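Local coordinates for protein putative adenylate cyclase (Vibrio parahaemolyticus, PDB 2ACA) that is of unknown function but, as a CYTH-family protein, is probably an adenylate cyclase of the class IV type, at residues Val157-Ala160 with Gln161-His164; Ser98-Glu101 with Asn102-Tyr105. One frame throughout, in Å; residues are numbered along the deposited sequence.

Contact 1: residues Val157-Ala160 with Gln161-His164; sequences VALA and QQFH
The ring of F163 meets L159 at its edge: the carbonyl oxygen L159 O lies in the ring plane, 3.6 Å from F163 CD1. Beyond the helix the same ring stacks on F25 and meets F139 edge-to-face, so aromatic neighbours from other parts of the chain hold it in the core. One face of the H164 imidazole is covered by Q162 O, which stands 3.6 Å above the plane of the ring, over its centre. The L159 and Q162 side chains cross at an angle. With CG of L159 swung opposite its own N (chi1 -177°), CD1 comes up to the amide end of Q162, 3.3 Å from NE2. The glutamine reaches there as an extended chain beyond CG, its methylenes running over L159 O. Q161 does the like one residue earlier, its CG 3.0 Å from V157 O and its OE1 near the CA of A158.

The backbone underneath changes its hydrogen bonding here. Q161 N still makes a regular i to i-4 bond to V157 O at 2.8 Å. Q162 N then divides itself between L159 O, at 2.9 Å, and a weak, longer bond to A158 O. F163 N binds A160 O at 3.0 Å, three residues back, the donor standing 55° out of the carbonyl plane. H164 follows with positive phi. Shifting from i-4 to i-3 partners in this way is characteristic of an alpha-helix tightening into a 3-10-like last turn, here the C-terminal end of helix 152-162 where it packs on the CYTH sheet.

Contact 2: residues Ser98-Glu101 with Asn102-Tyr105; sequences SMLE and NMGY
A Schellman motif closes helix 93-102 here, with G104 as its C-prime residue. Two backbone bonds define it: Y105 N reaches back five residues to L100 O at 2.8 Å, and G104 N turns in to E101 O, also at 2.8 Å. The first is fairly straight, 153° at the hydrogen; the second approaches from well above the carbonyl plane. Phi of G104 is +92°, the positive value that a Schellman C-prime residue takes. The i to i-4 pattern still holds for N102 N to S98 O and M103 N to M99 O, though M103 is the first residue to leave helical backbone angles, and M103 N adds a weak second bond to L100 O.

L100 O is therefore gripped by Y105 N and, weakly, by M103 N, and it also lies in the plane of the Y105 ring at its edge, 3.4 Å from CD2. The reversal brings apolar side chains together, as Schellman ends commonly do: L100 CD2 touches both the selenium of selenomethionine M103, at 4.1 Å, and CD2 of the Y105 ring, with the M103 and Y105 chains running obliquely to it. In M103, CG opposite the carbonyl carbon (chi1 -78°) and a nearly extended second torsion put SE 3.5 Å from M99 O; the bend at chi3 turns only CE. Y48 covers L100 and Y105 from strand 35-49, with L64 and L62 adding to the packing from strand 61-68.

E101 CA makes a CA-H...O contact with Y105 O, 3.2 Å away, and a water donates to both E101 O and Y105 O, bridging the turn. The second subunit closes over the helix end: E86 of that subunit takes the hydroxyl of S98, and its K60 binds N102 O.

In the fold
Contact 2 comes first along the chain, ending helix 93-102 just before strand 106-120; contact 1 follows near the C-terminal end of helix 152-162, after the last strand. Their centres are 41 Å apart, with nearest atoms about 31 Å apart, on opposite sides of the chain's centre, so they do not touch. What joins them is the antiparallel sheet of the CYTH fold: 157-164 packs on strands 11-19 and 123-130 and on helix 22-30, whereas 98-105 packs on strands 35-49 and 61-68. Only contact 2 meets the second subunit, so it takes part in the subunit interface, while contact 1 packs only against its own chain within this assembly.

Contact 1: residues Val157-Ala160 with Gln161-His164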
loop_
_atom_site.group_PDB
_atom_site.type_symbol
_atom_site.label_atom_id
_atom_site.label_comp_id
_atom_site.label_asym_id
_atom_site.label_seq_id
_atom_site.Cartn_x
_atom_site.Cartn_y
_atom_site.Cartn_z
ATOM N N VAL A 157 -13.028 -18.170 -22.503
ATOM C CA VAL A 157 -14.048 -19.204 -22.617
ATOM C C VAL A 157 -13.396 -20.411 -23.279
ATOM O O VAL A 157 -13.606 -21.550 -22.860
ATOM C CB VAL A 157 -15.249 -18.732 -23.478
ATOM C CG1 VAL A 157 -16.271 -19.856 -23.607
ATOM C CG2 VAL A 157 -15.897 -17.509 -22.845
ATOM N N ALA A 158 -12.593 -20.151 -24.308
ATOM C CA ALA A 158 -11.894 -21.216 -25.019
ATOM C C ALA A 158 -11.072 -22.013 -24.015
ATOM O O ALA A 158 -11.181 -23.238 -23.930
ATOM C CB ALA A 158 -10.980 -20.624 -26.089
ATOM N N LEU A 159 -10.245 -21.303 -23.253
ATOM C CA LEU A 159 -9.408 -21.942 -22.246
ATOM C C LEU A 159 -10.288 -22.729 -21.280
ATOM O O LEU A 159 -9.990 -23.878 -20.949
ATOM C CB LEU A 159 -8.598 -20.885 -21.481
ATOM C CG LEU A 159 -7.607 -21.382 -20.424
ATOM C CD1 LEU A 159 -6.586 -22.305 -21.068
ATOM C CD2 LEU A 159 -6.915 -20.190 -19.768
ATOM N N ALA A 160 -11.377 -22.106 -20.836
ATOM C CA ALA A 160 -12.297 -22.756 -19.909
ATOM C C ALA A 160 -12.791 -24.075 -20.494
ATOM O O ALA A 160 -12.905 -25.076 -19.783
ATOM C CB ALA A 160 -13.481 -21.834 -19.610
ATOM N N GLN A 161 -13.079 -24.065 -21.794
ATOM C CA GLN A 161 -13.568 -25.253 -22.485
ATOM C C GLN A 161 -12.572 -26.401 -22.412
ATOM O O GLN A 161 -12.958 -27.570 -22.452
ATOM C CB GLN A 161 -13.877 -24.931 -23.948
ATOM C CG GLN A 161 -14.983 -23.898 -24.139
ATOM C CD GLN A 161 -15.436 -23.773 -25.587
ATOM O OE1 GLN A 161 -14.617 -23.647 -26.498
ATOM N NE2 GLN A 161 -16.749 -23.798 -25.803
ATOM N N GLN A 162 -11.290 -26.065 -22.304
ATOM C CA GLN A 162 -10.246 -27.077 -22.220
ATOM C C GLN A 162 -10.399 -27.916 -20.951
ATOM O O GLN A 162 -10.038 -29.097 -20.930
ATOM C CB GLN A 162 -8.861 -26.421 -22.256
ATOM C CG GLN A 162 -8.539 -25.726 -23.578
ATOM C CD GLN A 162 -7.098 -25.239 -23.664
ATOM O OE1 GLN A 162 -6.159 -26.018 -23.490
ATOM N NE2 GLN A 162 -6.918 -23.949 -23.942
ATOM N N PHE A 163 -10.940 -27.309 -19.897
ATOM C CA PHE A 163 -11.139 -28.020 -18.636
ATOM C C PHE A 163 -12.496 -28.700 -18.582
ATOM O O PHE A 163 -12.895 -29.247 -17.544
ATOM C CB PHE A 163 -10.982 -27.068 -17.447
ATOM C CG PHE A 163 -9.566 -26.672 -17.186
ATOM C CD1 PHE A 163 -8.918 -25.773 -18.024
ATOM C CD2 PHE A 163 -8.857 -27.244 -16.140
ATOM C CE1 PHE A 163 -7.579 -25.449 -17.829
ATOM C CE2 PHE A 163 -7.511 -26.928 -15.933
ATOM C CZ PHE A 163 -6.872 -26.029 -16.780
ATOM N N HIS A 164 -13.201 -28.664 -19.709
ATOM C CA HIS A 164 -14.506 -29.291 -19.813
ATOM C C HIS A 164 -15.528 -28.585 -18.925
ATOM O O HIS A 164 -16.256 -29.222 -18.163
ATOM C CB HIS A 164 -14.395 -30.774 -19.438
ATOM C CG HIS A 164 -13.217 -31.464 -20.060
ATOM N ND1 HIS A 164 -13.064 -31.596 -21.424
ATOM C CD2 HIS A 164 -12.119 -32.027 -19.504
ATOM C CE1 HIS A 164 -11.921 -32.207 -21.681
ATOM N NE2 HIS A 164 -11.328 -32.480 -20.532
#

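Contact 2: residues Ser98-Glu101 with Asn102-Tyr105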
loop_
_atom_site.group_PDB
_atom_site.type_symbol
_atom_site.label_atom_id
_atom_site.label_comp_id
_atom_site.label_asym_id
_atom_site.label_seq_id
_atom_site.Cartn_x
_atom_site.Cartn_y
_atom_site.Cartn_z
ATOM N N SER A 98 -4.642 -0.568 9.806
ATOM C CA SER A 98 -4.698 0.540 10.750
ATOM C C SER A 98 -4.897 1.889 10.034
ATOM O O SER A 98 -5.679 2.732 10.477
ATOM C CB SER A 98 -3.413 0.550 11.586
ATOM O OG SER A 98 -3.482 1.511 12.622
HETATM N N MSE A 99 -4.204 2.085 8.914
HETATM C CA MSE A 99 -4.340 3.335 8.172
HETATM C C MSE A 99 -5.743 3.502 7.591
HETATM O O MSE A 99 -6.298 4.599 7.625
HETATM C CB MSE A 99 -3.296 3.416 7.053
HETATM C CG MSE A 99 -1.888 3.703 7.537
HETATM SE SE MSE A 99 -0.594 3.944 6.088
HETATM C CE MSE A 99 -0.268 2.066 5.773
ATOM N N LEU A 100 -6.319 2.426 7.059
ATOM C CA LEU A 100 -7.667 2.505 6.496
ATOM C C LEU A 100 -8.699 2.865 7.580
ATOM O O LEU A 100 -9.659 3.595 7.333
ATOM C CB LEU A 100 -8.059 1.180 5.824
ATOM C CG LEU A 100 -7.448 0.842 4.461
ATOM C CD1 LEU A 100 -8.055 -0.461 3.918
ATOM C CD2 LEU A 100 -7.711 1.990 3.501
ATOM N N GLU A 101 -8.510 2.354 8.785
ATOM C CA GLU A 101 -9.451 2.671 9.859
ATOM C C GLU A 101 -9.277 4.139 10.244
ATOM O O GLU A 101 -10.247 4.858 10.473
ATOM C CB GLU A 101 -9.208 1.752 11.055
ATOM C CG GLU A 101 -9.310 0.289 10.663
ATOM C CD GLU A 101 -9.630 -0.620 11.822
ATOM O OE1 GLU A 101 -10.703 -0.440 12.436
ATOM O OE2 GLU A 101 -8.815 -1.519 12.115
ATOM N N ASN A 102 -8.030 4.583 10.273
ATOM C CA ASN A 102 -7.731 5.965 10.599
ATOM C C ASN A 102 -8.348 6.841 9.498
ATOM O O ASN A 102 -8.741 7.982 9.737
ATOM C CB ASN A 102 -6.210 6.139 10.676
ATOM C CG ASN A 102 -5.792 7.438 11.364
ATOM O OD1 ASN A 102 -4.611 7.645 11.643
ATOM N ND2 ASN A 102 -6.754 8.315 11.624
HETATM N N MSE A 103 -8.455 6.288 8.293
HETATM C CA MSE A 103 -9.042 7.011 7.162
HETATM C C MSE A 103 -10.567 6.978 7.202
HETATM O O MSE A 103 -11.232 7.434 6.273
HETATM C CB MSE A 103 -8.529 6.430 5.837
HETATM C CG MSE A 103 -7.107 6.900 5.478
HETATM SE SE MSE A 103 -6.087 5.712 4.317
HETATM C CE MSE A 103 -6.875 6.183 2.614
ATOM N N GLY A 104 -11.115 6.428 8.280
ATOM C CA GLY A 104 -12.557 6.364 8.425
ATOM C C GLY A 104 -13.230 5.107 7.904
ATOM O O GLY A 104 -14.455 5.032 7.881
ATOM N N TYR A 105 -12.445 4.122 7.485
ATOM C CA TYR A 105 -13.009 2.878 6.963
ATOM C C TYR A 105 -13.126 1.794 8.035
ATOM O O TYR A 105 -12.381 1.794 9.007
ATOM C CB TYR A 105 -12.141 2.360 5.815
ATOM C CG TYR A 105 -12.201 3.227 4.578
ATOM C CD1 TYR A 105 -13.266 3.121 3.686
ATOM C CD2 TYR A 105 -11.206 4.173 4.313
ATOM C CE1 TYR A 105 -13.344 3.934 2.549
ATOM C CE2 TYR A 105 -11.271 4.994 3.180
ATOM C CZ TYR A 105 -12.345 4.866 2.302
ATOM O OH TYR A 105 -12.420 5.649 1.168
HETATM O O HOH W 1 -12.725 3.775 11.294
#